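Local coordinates for protein putative acyl-CoA dehydrogenase (Burkholderia xenovorans, PDB 5JSC) that is of unknown function but belongs to the acyl-CoA dehydrogenase family and binds flavin-adenine dinucleotide in a four-chain assembly, at residues 345-350 with 374-379; 302-307 with 354-359; 188-193 with 202-207; 141-146 with 176-181. All blocks are in the same frame, centred on the assembly; numbering follows the deposited sequence. Where two conformers were deposited one is given.

Contact 1 of 4, residues 345-350 with 374-379; sequences GAQQVI and EIRALR
A buried helix-against-helix contact joins helix 332-356 to residues 374-379, which continue from helix 367-376, within the mainly helical C-terminal domain of the acyl-CoA dehydrogenase fold. Its apolar half is built round Ile375, whose branches are shared out between two residues one helical turn apart. The CD1 methyl lies 3.6 Å from Ala346 CB, while the CB branch point is pressed by Ile350 CD1 at 3.5 Å, tighter than usual for two carbons. Helix 250-286 also packs on both, Ala273 on Ala346 and Ala276 on Ile350, so each apolar residue serves two neighbours.

Between its two helices the contact also illustrates how a polar group can be threaded over an apolar one. Gln347 leaves its helix with CG anti to the backbone N and then bends at chi2 (85°), which carries the amide across Ile375 CG2, 3.6 Å from OE1, to the two arginines beyond. These arginines face each other, with Arg379 NH1 3.1 Å above the guanidinium plane of Arg376. The pairing of like charges is probably eased by Asp351 of a second subunit, which forms salt bridges with both, and by Glu344, which binds Arg379 NE. Gln355 of that second subunit accepts a hydrogen bond from Arg376 NH2, and its Tyr372 holds Gln347 NE2. Arg379 NH1 donates to Gln347 OE1 over 3.0 Å, with the oxygen at the guanidinium edge and the nitrogen well above the carbonyl plane.

Contact 2 of 4, residues 302-307 with 354-359; sequences AKLAQM and VQLYGG. With FAD (flavin-adenine dinucleotide), chain T.
With CG beside its backbone N (chi1 -72°) and the chain extended beyond it (chi2 164°), Leu356 sends CD1 across to Leu304 and Met307 on the neighbouring helix. Leu304 is turned in the same way, and its CD2 reaches to 3.9 Å from Leu356 CD1. Met307, bent at its last torsion, runs past Leu356 in the opposite direction and lays SD 4.2 Å from that same CD1. One methyl is thus received by two residues a helical turn apart, with Met277 of helix 250-286 packed on both of them.

Nearer the ligand, the aliphatic part of Gln355 crosses the end of Lys303 at about a right angle, CG lying 3.8 Å from NZ; the lysine was modelled in two conformers, so this approach is less certain than the leucine contact. The Gln355 amide turns away to a second subunit, where Arg376 and Glu386 bind its two ends.

From Gln355 onward the backbone itself becomes the binding surface. Gln355 O accepts a hydrogen bond from O3B of the FAD ribose at 2.8 Å. Gly358 leaves helical geometry with positive phi, and its bare CA lies 3.7 Å from the bridging O3P. Gly359 N then donates to phosphate oxygen O1P over 2.8 Å, nearly straight at 167°. The flavin end of this cofactor is held by the second subunit, through residues such as Ser147 and Ser179. The two glycines that follow the helix thus contribute to the inter-subunit FAD site of an acyl-CoA dehydrogenase fold.

Contact 3 of 4, residues 188-193 with 202-207; sequences VVFART and ISAFVV
Phe190 and Ala204 meet at the apolar centre of a beta hairpin, strands 186-192 and 202-208, in the beta-rich middle domain of the acyl-CoA dehydrogenase fold. They form a non-hydrogen-bonded antiparallel pair. Phe190 CG stands beside its own backbone N (chi1 -60°), which swings the ring over the partner strand and brings CE2 to 3.6 Å from Ala204 CB. Residues of helix 250-286 close over this side, with Ala254 on Phe190 and Leu253 on Ala204, while the Phe144 ring meets that of Phe190 at a steep angle. On the reverse face Val189 CG2 touches Val207 CG2 at 3.6 Å, and the Phe205 ring lies by Ala191, receiving Thr193 CG2 at its edge.

Between these two apolar layers the hairpin shows how antiparallel strands are stitched together. Val189 and Phe205 exchange both N-H...O bonds, and Ala191 and Ser203 do the same, all at 2.8 to 2.9 Å between N and O. The return bond from Phe205 N to Val189 O is the most bent, at 149°. In the spaces between them CA-H groups also approach carbonyl oxygens, as Ile202 CA does to Ala191 O.

Polar groups gather at the loop end of the hairpin. Ile202 CG1 lies over one face of the Arg192 guanidinium, whose N-H groups are taken up by the carbonyl oxygens of Ala156, Met158 and Gly198. Thr193 OG1, bonded also to Glu195, accepts a hydrogen bond from Ser203 OG at 2.7 Å.

Contact 4 of 4, residues 141-146 with 176-181; sequences IAAFAL and TWISNG. With FAD (flavin-adenine dinucleotide), chain M.
Asn180 and Ile178 carry this contact in the middle beta domain, where a type II turn, Ile178 to Gly181, lies against residues 141-146 beside the flavin of a bound FAD. Both side chains reach across from the turn and the strand residue that opens it. Ile178 has CG1 beside its backbone N and a further bend at chi2 (-48°), which curls CD1 back against Ala145 CA at 3.7 Å; the same methyl is 3.7 Å from flavin O2. Asn180 sits at the turn position with positive phi. Its amide crosses Ile141 at about a right angle, with Ile141 CG2 3.3 Å from ND2.

Beside Ile178 the flavin edge is bonded by backbone and side chain together. Phe144 O accepts a hydrogen bond from N3 and Leu146 N donates to O2, while Ser179 gives its backbone N to O4 and, with OG beside that N, its hydroxyl to N5 at 2.9 Å. A water accepts from Phe144 N at 2.7 Å and lies between Ser179 O and flavin O4, bridging the two segments and the cofactor. At the far end, Asn180 ND2 donates to Ala142 O over 3.0 Å at 177°, with the oxygen exactly in the amide plane.

From the N terminus, contact 4 comes first and closes the loop from 141 to 181, bringing residues 176-181 back beside 141-146 and the flavin. Contact 3 follows in series and closes a short hairpin. The two touch, because Val188 is probably hydrogen-bonded to both Ala143 and Ala145, so strand 144-145 extends the hairpin's sheet. In the helical C-terminal domain contact 2 opens first, but contact 1 opens before it closes; the two cross, sharing helix 332-356 and touching where Met307 CE meets Val349 O. Contacts 2 and 4, about 35 Å apart between centres, hold different parts of FAD molecules bound between subunits, contact 2 the ribose and phosphate and contact 4 the flavin.

Contact 1 of 4, residues 345-350 with 374-379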
# COMPACT_ATOMS: atom_id res chain seq x y z
N GLY C 345 -2.02 9.01 7.78
CA GLY C 345 -1.45 9.76 6.68
C GLY C 345 -0.26 10.59 7.11
O GLY C 345 0.76 10.65 6.41
N ALA C 346 -0.36 11.25 8.28
CA ALA C 346 0.76 12.06 8.75
C ALA C 346 1.99 11.21 8.98
O ALA C 346 3.11 11.66 8.71
CB ALA C 346 0.38 12.80 10.03
N GLN C 347 1.81 9.98 9.47
CA GLN C 347 2.95 9.08 9.61
C GLN C 347 3.66 8.91 8.28
O GLN C 347 4.89 8.98 8.20
CB GLN C 347 2.47 7.72 10.13
CG GLN C 347 3.60 6.68 10.30
CD GLN C 347 4.31 6.80 11.63
OE1 GLN C 347 3.67 6.87 12.69
NE2 GLN C 347 5.65 6.85 11.60
N GLN C 348 2.88 8.70 7.21
CA GLN C 348 3.47 8.49 5.88
C GLN C 348 4.16 9.75 5.38
O GLN C 348 5.23 9.67 4.77
CB GLN C 348 2.38 8.07 4.90
CG GLN C 348 1.77 6.73 5.23
CD GLN C 348 0.55 6.44 4.38
OE1 GLN C 348 -0.07 7.36 3.84
NE2 GLN C 348 0.21 5.16 4.25
N VAL C 349 3.53 10.91 5.58
CA VAL C 349 4.12 12.17 5.13
C VAL C 349 5.44 12.42 5.84
O VAL C 349 6.45 12.79 5.22
CB VAL C 349 3.13 13.33 5.37
CG1 VAL C 349 3.79 14.67 5.04
CG2 VAL C 349 1.88 13.11 4.52
N ILE C 350 5.43 12.26 7.16
CA ILE C 350 6.63 12.48 7.96
C ILE C 350 7.72 11.50 7.56
O ILE C 350 8.89 11.87 7.41
CB ILE C 350 6.26 12.38 9.45
CG1 ILE C 350 5.43 13.61 9.85
CG2 ILE C 350 7.50 12.27 10.31
CD1 ILE C 350 4.69 13.44 11.17
N GLU C 374 7.26 12.22 17.18
CA GLU C 374 6.04 12.83 17.70
C GLU C 374 4.78 12.14 17.17
O GLU C 374 3.79 12.00 17.89
CB GLU C 374 6.02 14.31 17.33
CG GLU C 374 4.93 15.09 18.01
CD GLU C 374 5.28 15.43 19.45
OE1 GLU C 374 6.31 16.10 19.66
OE2 GLU C 374 4.55 15.00 20.36
N ILE C 375 4.79 11.74 15.89
CA ILE C 375 3.53 11.31 15.29
C ILE C 375 3.08 9.94 15.79
O ILE C 375 1.88 9.65 15.78
CB ILE C 375 3.63 11.33 13.75
CG1 ILE C 375 2.25 11.15 13.10
CG2 ILE C 375 4.63 10.28 13.25
CD1 ILE C 375 1.25 12.25 13.46
N ARG C 376 4.01 9.10 16.26
CA ARG C 376 3.69 7.68 16.40
C ARG C 376 2.56 7.46 17.40
O ARG C 376 1.68 6.62 17.15
CB ARG C 376 4.94 6.89 16.79
CG ARG C 376 4.76 5.37 16.71
CD ARG C 376 4.29 4.96 15.33
NE ARG C 376 3.91 3.56 15.17
CZ ARG C 376 2.71 3.08 15.48
NH1 ARG C 376 1.80 3.89 16.03
NH2 ARG C 376 2.40 1.80 15.26
N ALA C 377 2.54 8.22 18.50
CA ALA C 377 1.51 8.02 19.51
C ALA C 377 0.13 8.44 19.05
O ALA C 377 -0.86 7.96 19.60
CB ALA C 377 1.85 8.78 20.79
N LEU C 378 0.02 9.33 18.05
CA LEU C 378 -1.31 9.82 17.67
C LEU C 378 -2.13 8.76 16.96
O LEU C 378 -3.34 8.92 16.83
CB LEU C 378 -1.20 11.08 16.80
CG LEU C 378 -0.96 12.39 17.57
CD1 LEU C 378 0.43 12.46 18.21
CD2 LEU C 378 -1.20 13.61 16.70
N ARG C 379 -1.49 7.67 16.51
CA ARG C 379 -2.20 6.53 15.96
C ARG C 379 -2.69 5.59 17.05
O ARG C 379 -3.35 4.59 16.75
CB ARG C 379 -1.29 5.79 14.98
CG ARG C 379 -0.92 6.65 13.75
CD ARG C 379 0.28 6.09 13.01
NE ARG C 379 0.07 4.68 12.68
CZ ARG C 379 1.06 3.81 12.44
NH1 ARG C 379 2.32 4.22 12.49
NH2 ARG C 379 0.78 2.54 12.15

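Contact 2 of 4, residues 302-307 with 354-359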
# COMPACT_ATOMS: atom_id res chain seq x y z
N ALA C 302 6.92 12.81 -7.39
CA ALA C 302 5.78 11.95 -7.08
C ALA C 302 5.62 11.78 -5.57
O ALA C 302 4.49 11.70 -5.07
CB ALA C 302 5.95 10.60 -7.76
N LYS C 303 6.73 11.72 -4.85
CA LYS C 303 6.66 11.61 -3.39
C LYS C 303 6.09 12.88 -2.77
O LYS C 303 5.23 12.80 -1.88
CB LYS C 303 8.04 11.29 -2.81
CG LYS C 303 8.03 11.15 -1.30
CD LYS C 303 8.74 9.87 -0.88
CE LYS C 303 10.21 10.10 -0.64
NZ LYS C 303 10.98 8.83 -0.73
N LEU C 304 6.56 14.04 -3.22
CA LEU C 304 6.00 15.30 -2.74
C LEU C 304 4.52 15.38 -3.08
O LEU C 304 3.71 15.85 -2.26
CB LEU C 304 6.75 16.49 -3.37
CG LEU C 304 8.20 16.70 -2.93
CD1 LEU C 304 8.89 17.75 -3.79
CD2 LEU C 304 8.28 17.06 -1.45
N ALA C 305 4.14 14.94 -4.28
CA ALA C 305 2.74 14.98 -4.69
C ALA C 305 1.87 14.15 -3.75
O ALA C 305 0.79 14.59 -3.35
CB ALA C 305 2.59 14.47 -6.13
N GLN C 306 2.35 12.95 -3.39
CA GLN C 306 1.57 12.10 -2.50
C GLN C 306 1.49 12.68 -1.10
O GLN C 306 0.45 12.58 -0.44
CB GLN C 306 2.15 10.68 -2.47
CG GLN C 306 1.42 9.77 -1.47
CD GLN C 306 -0.04 9.50 -1.84
OE1 GLN C 306 -0.97 9.93 -1.13
NE2 GLN C 306 -0.25 8.78 -2.93
N MET C 307 2.58 13.31 -0.65
CA MET C 307 2.53 14.00 0.64
C MET C 307 1.44 15.06 0.62
O MET C 307 0.62 15.14 1.54
CB MET C 307 3.89 14.63 0.95
CG MET C 307 4.99 13.59 1.19
SD MET C 307 6.66 14.28 1.08
CE MET C 307 6.67 15.31 2.54
N VAL C 354 11.50 12.44 6.23
CA VAL C 354 12.74 11.88 6.75
C VAL C 354 13.60 11.34 5.61
O VAL C 354 14.80 11.62 5.52
CB VAL C 354 12.44 10.77 7.78
CG1 VAL C 354 13.72 10.00 8.11
CG2 VAL C 354 11.85 11.38 9.04
N GLN C 355 12.98 10.57 4.71
CA GLN C 355 13.72 9.94 3.62
C GLN C 355 14.35 10.99 2.71
O GLN C 355 15.50 10.82 2.25
CB GLN C 355 12.80 9.01 2.84
CG GLN C 355 13.53 8.02 1.96
CD GLN C 355 14.25 6.93 2.74
OE1 GLN C 355 14.12 6.82 3.96
NE2 GLN C 355 15.01 6.10 2.02
N LEU C 356 13.63 12.08 2.44
CA LEU C 356 14.17 13.13 1.58
C LEU C 356 15.41 13.77 2.18
O LEU C 356 16.31 14.21 1.44
CB LEU C 356 13.10 14.20 1.31
CG LEU C 356 11.94 13.81 0.40
CD1 LEU C 356 10.77 14.80 0.52
CD2 LEU C 356 12.41 13.70 -1.06
N TYR C 357 15.50 13.81 3.51
CA TYR C 357 16.64 14.40 4.19
C TYR C 357 17.86 13.48 4.27
O TYR C 357 18.92 13.94 4.71
CB TYR C 357 16.26 14.84 5.60
CG TYR C 357 15.89 16.28 5.64
CD1 TYR C 357 14.58 16.69 5.40
CD2 TYR C 357 16.85 17.25 5.87
CE1 TYR C 357 14.25 18.03 5.40
CE2 TYR C 357 16.52 18.58 5.89
CZ TYR C 357 15.22 18.96 5.65
OH TYR C 357 14.87 20.30 5.66
N GLY C 358 17.74 12.22 3.86
CA GLY C 358 18.89 11.33 3.96
C GLY C 358 19.34 11.14 5.40
O GLY C 358 18.52 11.04 6.33
N GLY C 359 20.66 11.09 5.60
CA GLY C 359 21.19 10.87 6.94
C GLY C 359 20.70 11.90 7.94
O GLY C 359 20.43 11.58 9.10
PA FAD T . 21.15 12.58 -0.11
O1A FAD T . 22.23 12.09 -1.01
O2A FAD T . 20.97 14.08 -0.05
O5B FAD T . 19.80 11.88 -0.53
C5B FAD T . 18.57 12.30 0.09
C4B FAD T . 17.51 11.35 -0.41
O4B FAD T . 17.36 11.52 -1.84
C3B FAD T . 17.84 9.87 -0.27
O3B FAD T . 17.63 9.38 1.05
C2B FAD T . 16.90 9.24 -1.30
O2B FAD T . 15.60 9.04 -0.75
C1B FAD T . 16.85 10.33 -2.40
N9A FAD T . 17.62 10.02 -3.60
C8A FAD T . 18.97 9.81 -3.69
N7A FAD T . 19.41 9.67 -4.91
C5A FAD T . 18.27 9.79 -5.69
C6A FAD T . 18.07 9.77 -7.08
N6A FAD T . 19.05 9.57 -7.98
N1A FAD T . 16.81 9.94 -7.54
C2A FAD T . 15.82 10.13 -6.65
N3A FAD T . 15.90 10.18 -5.31
C4A FAD T . 17.16 10.01 -4.90
N1 FAD T . 28.45 7.06 5.27
C2 FAD T . 29.75 6.65 5.23
O2 FAD T . 30.52 6.99 4.33
N3 FAD T . 30.22 5.82 6.21
C4 FAD T . 29.50 5.32 7.28
O4 FAD T . 30.05 4.65 8.14
C4X FAD T . 28.12 5.73 7.30
N5 FAD T . 27.38 5.35 8.31
C5X FAD T . 26.11 5.90 8.43
C6 FAD T . 25.37 5.63 9.58
C7 FAD T . 24.15 6.25 9.81
C7M FAD T . 23.39 5.97 11.08
C8 FAD T . 23.63 7.13 8.85
C8M FAD T . 22.31 7.82 9.06
C9 FAD T . 24.36 7.38 7.69
C9A FAD T . 25.60 6.78 7.47
N10 FAD T . 26.40 7.10 6.36
C10 FAD T . 27.68 6.61 6.26
C1' FAD T . 25.90 8.06 5.36
C2' FAD T . 24.86 7.47 4.41
O2' FAD T . 25.46 6.55 3.50
C3' FAD T . 24.19 8.60 3.63
O3' FAD T . 23.39 9.32 4.56
C4' FAD T . 23.30 8.14 2.47
O4' FAD T . 24.12 7.62 1.42
C5' FAD T . 22.42 9.25 1.94
O5' FAD T . 23.26 10.37 1.59
P FAD T . 22.76 11.81 2.13
O1P FAD T . 22.53 11.79 3.60
O2P FAD T . 23.78 12.83 1.70
O3P FAD T . 21.39 12.05 1.38

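Contact 3 of 4, residues 188-193 with 202-207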
# COMPACT_ATOMS: atom_id res chain seq x y z
N VAL C 188 -10.39 14.14 35.55
CA VAL C 188 -11.70 13.52 35.33
C VAL C 188 -11.47 12.02 35.28
O VAL C 188 -10.84 11.51 34.35
CB VAL C 188 -12.38 14.04 34.06
CG1 VAL C 188 -13.66 13.27 33.81
CG2 VAL C 188 -12.68 15.52 34.19
N VAL C 189 -11.97 11.30 36.28
CA VAL C 189 -11.67 9.88 36.47
C VAL C 189 -12.94 9.08 36.21
O VAL C 189 -14.00 9.38 36.77
CB VAL C 189 -11.15 9.59 37.89
CG1 VAL C 189 -10.84 8.10 38.07
CG2 VAL C 189 -9.92 10.44 38.20
N PHE C 190 -12.82 8.02 35.40
CA PHE C 190 -13.93 7.12 35.14
C PHE C 190 -13.70 5.84 35.93
O PHE C 190 -12.59 5.29 35.90
CB PHE C 190 -14.08 6.84 33.64
CG PHE C 190 -14.34 8.09 32.85
CD1 PHE C 190 -13.29 8.90 32.45
CD2 PHE C 190 -15.64 8.49 32.58
CE1 PHE C 190 -13.52 10.08 31.76
CE2 PHE C 190 -15.88 9.67 31.88
CZ PHE C 190 -14.82 10.47 31.48
N ALA C 191 -14.72 5.39 36.65
CA ALA C 191 -14.56 4.28 37.58
C ALA C 191 -15.82 3.43 37.57
O ALA C 191 -16.91 3.91 37.26
CB ALA C 191 -14.26 4.76 39.01
N ARG C 192 -15.66 2.16 37.93
CA ARG C 192 -16.79 1.24 37.95
C ARG C 192 -17.56 1.39 39.26
O ARG C 192 -17.05 1.04 40.33
CB ARG C 192 -16.33 -0.21 37.77
CG ARG C 192 -17.50 -1.19 37.78
CD ARG C 192 -17.09 -2.59 37.27
NE ARG C 192 -16.41 -2.44 35.99
CZ ARG C 192 -17.03 -2.22 34.83
NH1 ARG C 192 -18.35 -2.15 34.76
NH2 ARG C 192 -16.31 -2.05 33.73
N THR C 193 -18.79 1.87 39.17
CA THR C 193 -19.68 1.94 40.32
C THR C 193 -20.66 0.78 40.39
O THR C 193 -21.26 0.56 41.45
CB THR C 193 -20.44 3.28 40.33
OG1 THR C 193 -20.93 3.55 39.01
CG2 THR C 193 -19.53 4.41 40.76
N ILE C 202 -20.37 2.34 34.86
CA ILE C 202 -19.26 3.28 35.01
C ILE C 202 -19.82 4.64 35.38
O ILE C 202 -20.86 5.06 34.87
CB ILE C 202 -18.43 3.34 33.71
CG1 ILE C 202 -17.74 1.97 33.46
CG2 ILE C 202 -17.40 4.48 33.74
CD1 ILE C 202 -17.23 1.75 32.05
N SER C 203 -19.12 5.34 36.28
CA SER C 203 -19.44 6.72 36.62
C SER C 203 -18.20 7.58 36.45
O SER C 203 -17.07 7.09 36.48
CB SER C 203 -19.97 6.84 38.07
OG SER C 203 -21.16 6.08 38.24
N ALA C 204 -18.42 8.88 36.27
CA ALA C 204 -17.36 9.86 36.08
C ALA C 204 -17.26 10.77 37.30
O ALA C 204 -18.28 11.16 37.87
CB ALA C 204 -17.61 10.70 34.83
N PHE C 205 -16.03 11.12 37.69
CA PHE C 205 -15.78 11.97 38.86
C PHE C 205 -14.74 13.03 38.54
O PHE C 205 -13.77 12.74 37.83
CB PHE C 205 -15.26 11.16 40.07
CG PHE C 205 -16.20 10.09 40.54
CD1 PHE C 205 -16.13 8.80 40.02
CD2 PHE C 205 -17.14 10.37 41.52
CE1 PHE C 205 -16.98 7.82 40.47
CE2 PHE C 205 -18.00 9.39 41.97
CZ PHE C 205 -17.93 8.11 41.45
N VAL C 206 -14.89 14.23 39.09
CA VAL C 206 -13.78 15.18 39.13
C VAL C 206 -13.01 14.94 40.41
O VAL C 206 -13.56 15.03 41.51
CB VAL C 206 -14.26 16.64 39.05
CG1 VAL C 206 -13.03 17.55 39.01
CG2 VAL C 206 -15.13 16.84 37.83
N VAL C 207 -11.72 14.62 40.27
CA VAL C 207 -10.87 14.27 41.40
C VAL C 207 -9.74 15.28 41.49
O VAL C 207 -8.86 15.31 40.62
CB VAL C 207 -10.34 12.83 41.29
CG1 VAL C 207 -9.53 12.49 42.53
CG2 VAL C 207 -11.49 11.85 41.11

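Contact 4 of 4, residues 141-146 with 176-181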
# COMPACT_ATOMS: atom_id res chain seq x y z
N ILE C 141 -4.58 23.07 35.40
CA ILE C 141 -4.20 22.10 34.38
C ILE C 141 -5.12 20.88 34.48
O ILE C 141 -5.25 20.29 35.56
CB ILE C 141 -2.72 21.70 34.54
CG1 ILE C 141 -1.83 22.94 34.35
CG2 ILE C 141 -2.34 20.60 33.56
CD1 ILE C 141 -0.35 22.68 34.58
N ALA C 142 -5.75 20.51 33.37
CA ALA C 142 -6.75 19.46 33.32
C ALA C 142 -6.15 18.13 32.88
O ALA C 142 -5.08 18.09 32.26
CB ALA C 142 -7.89 19.85 32.37
N ALA C 143 -6.86 17.05 33.19
CA ALA C 143 -6.45 15.71 32.78
C ALA C 143 -7.67 14.81 32.69
O ALA C 143 -8.68 15.03 33.37
CB ALA C 143 -5.41 15.12 33.74
N PHE C 144 -7.55 13.78 31.86
CA PHE C 144 -8.63 12.87 31.46
C PHE C 144 -8.14 11.46 31.76
O PHE C 144 -7.25 10.96 31.06
CB PHE C 144 -8.93 13.07 29.98
CG PHE C 144 -10.05 12.23 29.42
CD1 PHE C 144 -11.37 12.63 29.55
CD2 PHE C 144 -9.78 11.09 28.66
CE1 PHE C 144 -12.40 11.89 29.00
CE2 PHE C 144 -10.81 10.35 28.09
CZ PHE C 144 -12.12 10.75 28.27
N ALA C 145 -8.68 10.83 32.80
CA ALA C 145 -8.13 9.56 33.30
C ALA C 145 -9.10 8.41 33.02
O ALA C 145 -9.99 8.10 33.83
CB ALA C 145 -7.78 9.65 34.79
N LEU C 146 -8.90 7.75 31.88
CA LEU C 146 -9.76 6.68 31.40
C LEU C 146 -9.03 5.35 31.31
O LEU C 146 -9.51 4.34 31.85
CB LEU C 146 -10.33 7.07 30.02
CG LEU C 146 -11.32 6.09 29.38
CD1 LEU C 146 -12.54 5.94 30.28
CD2 LEU C 146 -11.73 6.57 27.98
N THR C 176 -3.53 4.66 33.82
CA THR C 176 -2.17 4.89 33.33
C THR C 176 -2.20 5.51 31.94
O THR C 176 -3.25 5.66 31.31
CB THR C 176 -1.34 3.60 33.39
OG1 THR C 176 0.05 3.95 33.33
CG2 THR C 176 -1.68 2.64 32.23
N TRP C 177 -1.00 5.89 31.48
CA TRP C 177 -0.81 6.71 30.28
C TRP C 177 -1.52 8.05 30.40
O TRP C 177 -2.00 8.59 29.41
CB TRP C 177 -1.27 6.02 28.98
CG TRP C 177 -0.91 4.56 28.87
CD1 TRP C 177 -1.79 3.51 28.83
CD2 TRP C 177 0.40 4.00 28.78
NE1 TRP C 177 -1.09 2.32 28.73
CE2 TRP C 177 0.25 2.60 28.71
CE3 TRP C 177 1.69 4.54 28.77
CZ2 TRP C 177 1.34 1.73 28.63
CZ3 TRP C 177 2.77 3.69 28.68
CH2 TRP C 177 2.59 2.30 28.62
N ILE C 178 -1.61 8.59 31.61
CA ILE C 178 -2.47 9.76 31.84
C ILE C 178 -1.68 11.02 31.49
O ILE C 178 -0.71 11.37 32.17
CB ILE C 178 -2.99 9.81 33.28
CG1 ILE C 178 -3.80 8.54 33.58
CG2 ILE C 178 -3.84 11.06 33.48
CD1 ILE C 178 -4.82 8.20 32.50
N SER C 179 -2.11 11.71 30.42
CA SER C 179 -1.51 12.97 30.02
C SER C 179 -1.65 14.02 31.11
O SER C 179 -2.72 14.14 31.73
CB SER C 179 -2.16 13.46 28.73
OG SER C 179 -1.85 12.60 27.65
N ASN C 180 -0.59 14.80 31.33
CA ASN C 180 -0.46 15.74 32.44
C ASN C 180 -0.44 15.03 33.79
O ASN C 180 -0.53 15.70 34.83
CB ASN C 180 -1.57 16.82 32.43
CG ASN C 180 -1.39 17.82 31.31
OD1 ASN C 180 -0.29 17.97 30.77
ND2 ASN C 180 -2.47 18.51 30.95
N GLY C 181 -0.33 13.71 33.81
CA GLY C 181 -0.24 13.01 35.07
C GLY C 181 0.94 13.51 35.89
O GLY C 181 2.05 13.65 35.36
PA FAD M . -4.67 -2.20 23.95
O1A FAD M . -6.04 -1.86 24.38
O2A FAD M . -4.01 -3.42 24.60
O5B FAD M . -4.68 -2.37 22.37
C5B FAD M . -3.49 -2.82 21.69
C4B FAD M . -3.79 -2.71 20.22
O4B FAD M . -4.84 -3.63 19.88
C3B FAD M . -4.35 -1.37 19.76
O3B FAD M . -3.34 -0.36 19.61
C2B FAD M . -5.03 -1.74 18.44
O2B FAD M . -4.07 -1.78 17.39
C1B FAD M . -5.52 -3.17 18.73
N9A FAD M . -6.95 -3.30 18.99
C8A FAD M . -7.68 -2.69 19.97
N7A FAD M . -8.94 -3.06 20.02
C5A FAD M . -9.05 -3.98 18.99
C6A FAD M . -10.12 -4.76 18.52
N6A FAD M . -11.36 -4.71 19.04
N1A FAD M . -9.90 -5.59 17.47
C2A FAD M . -8.67 -5.62 16.94
N3A FAD M . -7.58 -4.94 17.29
C4A FAD M . -7.83 -4.13 18.34
N1 FAD M . -5.34 7.48 28.12
C2 FAD M . -6.09 8.23 28.98
O2 FAD M . -7.04 7.75 29.62
N3 FAD M . -5.80 9.56 29.16
C4 FAD M . -4.78 10.25 28.54
O4 FAD M . -4.54 11.41 28.84
C4X FAD M . -4.01 9.47 27.61
N5 FAD M . -2.98 10.03 27.03
C5X FAD M . -2.13 9.23 26.30
C6 FAD M . -0.95 9.78 25.81
C7 FAD M . -0.00 9.00 25.16
C7M FAD M . 1.28 9.63 24.68
C8 FAD M . -0.25 7.62 24.97
C8M FAD M . 0.75 6.74 24.28
C9 FAD M . -1.43 7.07 25.45
C9A FAD M . -2.37 7.86 26.11
N10 FAD M . -3.53 7.31 26.69
C10 FAD M . -4.36 8.08 27.48
C1' FAD M . -3.77 5.86 26.58
C2' FAD M . -4.33 5.44 25.23
O2' FAD M . -5.68 5.89 25.08
C3' FAD M . -4.28 3.92 25.11
O3' FAD M . -2.91 3.58 25.03
C4' FAD M . -5.02 3.36 23.90
O4' FAD M . -6.43 3.50 24.10
C5' FAD M . -4.67 1.91 23.63
O5' FAD M . -4.95 1.16 24.83
P FAD M . -3.79 0.14 25.33
O1P FAD M . -2.47 0.83 25.41
O2P FAD M . -4.24 -0.52 26.59
O3P FAD M . -3.71 -0.95 24.17
O HOH W 1 -5.11 13.16 30.83